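Flavin-dependent monooxygenase, oxygenase subunit HsaA (Rhodococcus sp., PDB 2RFQ) hydroxylates the steroid-derived phenol 3-HSA to the catechol 3,4-DHSA in cholesterol catabolism, using reduced flavin and molecular oxygen. Local coordinates at residues A[145-156]-A[167-178]. Numbering follows the deposited sequence.
With 1PS (3-pyridinium-1-ylpropane-1-sulfonate), chain F.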
loop_
_atom_site.group_PDB
_atom_site.type_symbol
_atom_site.label_atom_id
_atom_site.label_comp_id
_atom_site.label_asym_id
_atom_site.label_seq_id
_atom_site.Cartn_x
_atom_site.Cartn_y
_atom_site.Cartn_z
ATOM N N CYS A 145 9.747 -32.407 14.421
ATOM C CA CYS A 145 9.653 -33.289 15.588
ATOM C C CYS A 145 10.248 -34.701 15.359
ATOM O O CYS A 145 10.738 -35.314 16.302
ATOM C CB CYS A 145 8.216 -33.361 16.123
ATOM S SG CYS A 145 6.993 -33.908 14.920
ATOM N N ASP A 146 10.223 -35.205 14.125
ATOM C CA ASP A 146 10.803 -36.531 13.862
ATOM C C ASP A 146 12.315 -36.550 14.107
ATOM O O ASP A 146 12.909 -37.608 14.363
ATOM C CB ASP A 146 10.507 -36.988 12.434
ATOM C CG ASP A 146 10.848 -38.454 12.208
ATOM O OD1 ASP A 146 10.446 -39.311 13.025
ATOM O OD2 ASP A 146 11.525 -38.740 11.211
ATOM N N HIS A 147 12.924 -35.368 14.041
ATOM C CA HIS A 147 14.377 -35.243 14.136
ATOM C C HIS A 147 14.859 -34.968 15.539
ATOM O O HIS A 147 16.013 -34.588 15.728
ATOM C CB HIS A 147 14.859 -34.147 13.188
ATOM C CG HIS A 147 14.684 -34.517 11.753
ATOM N ND1 HIS A 147 15.371 -35.565 11.178
ATOM C CD2 HIS A 147 13.884 -34.004 10.784
ATOM C CE1 HIS A 147 15.010 -35.676 9.907
ATOM N NE2 HIS A 147 14.113 -34.737 9.645
ATOM N N ALA A 148 13.976 -35.158 16.516
ATOM C CA ALA A 148 14.303 -34.857 17.912
ATOM C C ALA A 148 13.942 -36.047 18.773
ATOM O O ALA A 148 13.104 -36.860 18.380
ATOM C CB ALA A 148 13.519 -33.604 18.383
ATOM N N SER A 149 14.559 -36.141 19.947
ATOM C CA SER A 149 14.284 -37.253 20.870
ATOM C C SER A 149 13.719 -36.754 22.200
ATOM O O SER A 149 13.511 -37.545 23.131
ATOM C CB SER A 149 15.524 -38.141 21.074
ATOM O OG SER A 149 16.572 -37.383 21.600
ATOM N N TRP A 150 13.457 -35.447 22.268
ATOM C CA TRP A 150 12.762 -34.800 23.385
ATOM C C TRP A 150 11.896 -33.694 22.823
ATOM O O TRP A 150 12.152 -33.198 21.718
ATOM C CB TRP A 150 13.750 -34.099 24.317
ATOM C CG TRP A 150 14.638 -35.043 25.099
ATOM C CD1 TRP A 150 15.750 -35.687 24.622
ATOM C CD2 TRP A 150 14.510 -35.428 26.479
ATOM N NE1 TRP A 150 16.312 -36.449 25.611
ATOM C CE2 TRP A 150 15.576 -36.312 26.762
ATOM C CE3 TRP A 150 13.596 -35.107 27.506
ATOM C CZ2 TRP A 150 15.762 -36.896 28.033
ATOM C CZ3 TRP A 150 13.781 -35.688 28.785
ATOM C CH2 TRP A 150 14.863 -36.573 29.021
ATOM N N ALA A 151 10.890 -33.283 23.590
ATOM C CA ALA A 151 10.096 -32.100 23.220
ATOM C C ALA A 151 9.940 -31.202 24.415
ATOM O O ALA A 151 9.889 -31.683 25.553
ATOM C CB ALA A 151 8.723 -32.506 22.696
ATOM N N VAL A 152 9.897 -29.893 24.163
ATOM C CA VAL A 152 9.468 -28.950 25.195
ATOM C C VAL A 152 8.110 -28.398 24.791
ATOM O O VAL A 152 7.904 -27.911 23.661
ATOM C CB VAL A 152 10.493 -27.824 25.452
ATOM C CG1 VAL A 152 11.707 -28.377 26.191
ATOM C CG2 VAL A 152 10.909 -27.133 24.145
ATOM N N LEU A 153 7.165 -28.555 25.711
ATOM C CA LEU A 153 5.755 -28.399 25.405
ATOM C C LEU A 153 5.145 -27.371 26.333
ATOM O O LEU A 153 5.222 -27.519 27.554
ATOM C CB LEU A 153 5.050 -29.762 25.537
ATOM C CG LEU A 153 5.614 -30.849 24.593
ATOM C CD1 LEU A 153 5.008 -32.205 24.919
ATOM C CD2 LEU A 153 5.369 -30.476 23.151
ATOM N N GLY A 154 4.578 -26.309 25.748
ATOM C CA GLY A 154 4.076 -25.172 26.543
ATOM C C GLY A 154 2.670 -25.419 27.069
ATOM O O GLY A 154 1.791 -25.919 26.360
ATOM N N GLY A 155 2.435 -25.080 28.328
ATOM C CA GLY A 155 1.085 -25.205 28.840
ATOM C C GLY A 155 0.971 -24.719 30.261
ATOM O O GLY A 155 1.993 -24.433 30.904
ATOM N N PRO A 156 -0.272 -24.618 30.751
ATOM C CA PRO A 156 -0.459 -24.241 32.139
ATOM C C PRO A 156 -0.199 -25.399 33.094
ATOM O O PRO A 156 -0.357 -26.583 32.741
ATOM C CB PRO A 156 -1.939 -23.846 32.192
ATOM C CG PRO A 156 -2.582 -24.777 31.206
ATOM C CD PRO A 156 -1.556 -24.878 30.072
ATOM N N VAL A 167 4.314 -22.809 31.703
ATOM C CA VAL A 167 5.629 -23.443 31.751
ATOM C C VAL A 167 5.901 -24.208 30.457
ATOM O O VAL A 167 5.008 -24.353 29.614
ATOM C CB VAL A 167 5.683 -24.454 32.926
ATOM C CG1 VAL A 167 5.378 -23.771 34.258
ATOM C CG2 VAL A 167 4.688 -25.590 32.686
ATOM N N SER A 168 7.129 -24.698 30.319
ATOM C CA SER A 168 7.434 -25.724 29.330
ATOM C C SER A 168 7.734 -27.034 30.036
ATOM O O SER A 168 8.544 -27.075 30.966
ATOM C CB SER A 168 8.646 -25.334 28.470
ATOM O OG SER A 168 8.356 -24.178 27.696
ATOM N N PHE A 169 7.078 -28.097 29.580
ATOM C CA PHE A 169 7.352 -29.444 30.067
ATOM C C PHE A 169 8.340 -30.111 29.129
ATOM O O PHE A 169 8.081 -30.228 27.919
ATOM C CB PHE A 169 6.057 -30.261 30.097
ATOM C CG PHE A 169 4.957 -29.629 30.912
ATOM C CD1 PHE A 169 4.937 -29.755 32.307
ATOM C CD2 PHE A 169 3.944 -28.909 30.287
ATOM C CE1 PHE A 169 3.920 -29.153 33.039
ATOM C CE2 PHE A 169 2.906 -28.314 31.030
ATOM C CZ PHE A 169 2.896 -28.442 32.396
ATOM N N LEU A 170 9.467 -30.570 29.676
ATOM C CA LEU A 170 10.472 -31.286 28.882
ATOM C C LEU A 170 10.181 -32.789 28.993
ATOM O O LEU A 170 10.210 -33.349 30.097
ATOM C CB LEU A 170 11.895 -30.990 29.411
ATOM C CG LEU A 170 13.070 -31.817 28.849
ATOM C CD1 LEU A 170 13.335 -31.547 27.362
ATOM C CD2 LEU A 170 14.352 -31.542 29.706
ATOM N N ILE A 171 9.875 -33.418 27.860
ATOM C CA ILE A 171 9.409 -34.805 27.840
ATOM C C ILE A 171 10.212 -35.617 26.816
ATOM O O ILE A 171 10.417 -35.138 25.685
ATOM C CB ILE A 171 7.895 -34.867 27.491
ATOM C CG1 ILE A 171 7.105 -33.962 28.451
ATOM C CG2 ILE A 171 7.394 -36.325 27.532
ATOM C CD1 ILE A 171 5.549 -34.099 28.407
ATOM N N PRO A 172 10.698 -36.816 27.213
ATOM C CA PRO A 172 11.451 -37.578 26.229
ATOM C C PRO A 172 10.541 -38.302 25.252
ATOM O O PRO A 172 9.392 -38.598 25.572
ATOM C CB PRO A 172 12.212 -38.589 27.096
ATOM C CG PRO A 172 11.230 -38.876 28.238
ATOM C CD PRO A 172 10.630 -37.510 28.526
ATOM N N ARG A 173 11.065 -38.623 24.072
ATOM C CA ARG A 173 10.246 -39.229 23.032
ATOM C C ARG A 173 9.638 -40.590 23.387
ATOM O O ARG A 173 8.610 -40.951 22.836
ATOM C CB ARG A 173 11.022 -39.288 21.711
ATOM C CG ARG A 173 10.172 -39.682 20.519
ATOM C CD ARG A 173 10.845 -39.197 19.275
ATOM N NE ARG A 173 10.173 -39.747 18.107
ATOM C CZ ARG A 173 10.557 -39.519 16.858
ATOM N NH1 ARG A 173 11.604 -38.719 16.627
ATOM N NH2 ARG A 173 9.879 -40.088 15.844
ATOM N N GLU A 174 10.245 -41.333 24.313
ATOM C CA GLU A 174 9.676 -42.616 24.720
ATOM C C GLU A 174 8.309 -42.407 25.397
ATOM O O GLU A 174 7.498 -43.333 25.471
ATOM C CB GLU A 174 10.634 -43.351 25.651
ATOM C CG GLU A 174 10.855 -42.634 26.971
ATOM C CD GLU A 174 12.048 -43.139 27.745
ATOM O OE1 GLU A 174 13.142 -43.298 27.150
ATOM O OE2 GLU A 174 11.899 -43.343 28.966
ATOM N N ASP A 175 8.053 -41.177 25.850
ATOM C CA ASP A 175 6.807 -40.826 26.537
ATOM C C ASP A 175 5.741 -40.153 25.681
ATOM O O ASP A 175 4.679 -39.775 26.187
ATOM C CB ASP A 175 7.087 -39.976 27.784
ATOM C CG ASP A 175 7.766 -40.756 28.900
ATOM O OD1 ASP A 175 7.659 -42.009 28.923
ATOM O OD2 ASP A 175 8.389 -40.095 29.771
ATOM N N TYR A 176 6.012 -39.976 24.393
ATOM C CA TYR A 176 4.977 -39.393 23.527
ATOM C C TYR A 176 4.890 -40.058 22.175
ATOM O O TYR A 176 5.792 -40.793 21.792
ATOM C CB TYR A 176 5.137 -37.874 23.371
ATOM C CG TYR A 176 6.439 -37.350 22.806
ATOM C CD1 TYR A 176 6.712 -37.365 21.427
ATOM C CD2 TYR A 176 7.375 -36.769 23.655
ATOM C CE1 TYR A 176 7.901 -36.825 20.917
ATOM C CE2 TYR A 176 8.568 -36.230 23.165
ATOM C CZ TYR A 176 8.830 -36.265 21.798
ATOM O OH TYR A 176 10.029 -35.734 21.357
ATOM N N ARG A 177 3.792 -39.795 21.473
ATOM C CA ARG A 177 3.561 -40.325 20.127
ATOM C C ARG A 177 3.458 -39.156 19.151
ATOM O O ARG A 177 2.887 -38.110 19.480
ATOM C CB ARG A 177 2.248 -41.122 20.121
ATOM C CG ARG A 177 1.952 -41.842 18.837
ATOM C CD ARG A 177 0.563 -42.508 18.885
ATOM N NE ARG A 177 -0.548 -41.581 18.650
ATOM C CZ ARG A 177 -1.501 -41.295 19.531
ATOM N NH1 ARG A 177 -1.502 -41.870 20.730
ATOM N NH2 ARG A 177 -2.481 -40.454 19.203
ATOM N N ILE A 178 4.017 -39.328 17.961
ATOM C CA ILE A 178 3.892 -38.305 16.929
ATOM C C ILE A 178 2.852 -38.778 15.921
ATOM O O ILE A 178 2.985 -39.890 15.364
ATOM C CB ILE A 178 5.247 -38.032 16.223
ATOM C CG1 ILE A 178 6.249 -37.378 17.192
ATOM C CG2 ILE A 178 5.039 -37.139 15.020
ATOM C CD1 ILE A 178 7.700 -37.287 16.666
HETATM S S1 1PS F . 6.998 -41.899 17.589
HETATM O O1 1PS F . 5.521 -41.730 17.599
HETATM O O2 1PS F . 7.565 -41.396 16.311
HETATM O O3 1PS F . 7.681 -41.220 18.736
HETATM O O HOH W 1 9.928 -34.769 18.872
#
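Arg173 reaches along the backbone of Asp146, Ala148 and Ser149, in the turn before strand 150-156. Its CB packs on the Ser149 carbonyl oxygen, which also accepts a hydrogen bond from Arg173 N. CG turns anti to the backbone N (chi1 -170°), and the extended chain carries Arg173 CD past Ala148 O, 3.4 Å away. Arg173 NE donates a straight hydrogen bond to O3 of the bound 1PS sulfonate. Arg173 NH1 donates to two carbonyls near the guanidinium plane, Asp146 O at 2.8 Å and Ala148 O. Arg173 NH2 donates to 1PS O2 at 2.7 Å. In the conformer given here, Asp146 OD1 takes a salt bridge from Arg173 NH2 on its anti side. Ile178 CD1 covers one guanidinium face, while Ile178 N donates a hydrogen bond to 1PS O1. With an alanine here, Asp146 O and Ala148 O would probably lose their shared donor, and the sulfonate two of its bonds.

Strands 150-156 and 167-172 are the paired parts of an antiparallel hairpin in the beta domain of the acyl-CoA dehydrogenase fold. Two-way backbone hydrogen bonds link Ala151 with Ile171, Leu153 with Phe169 and Gly155 with Val167. Trp150 lays its six-membered ring on Pro172 CB in a CH-pi contact. One water joins Cys145 O to Tyr176 OH. Four bonds to two carbonyls and the sulfonate thus fix the guanidinium plane. The sulfonate probably balances its charge, with Asp146 sharing when so turned.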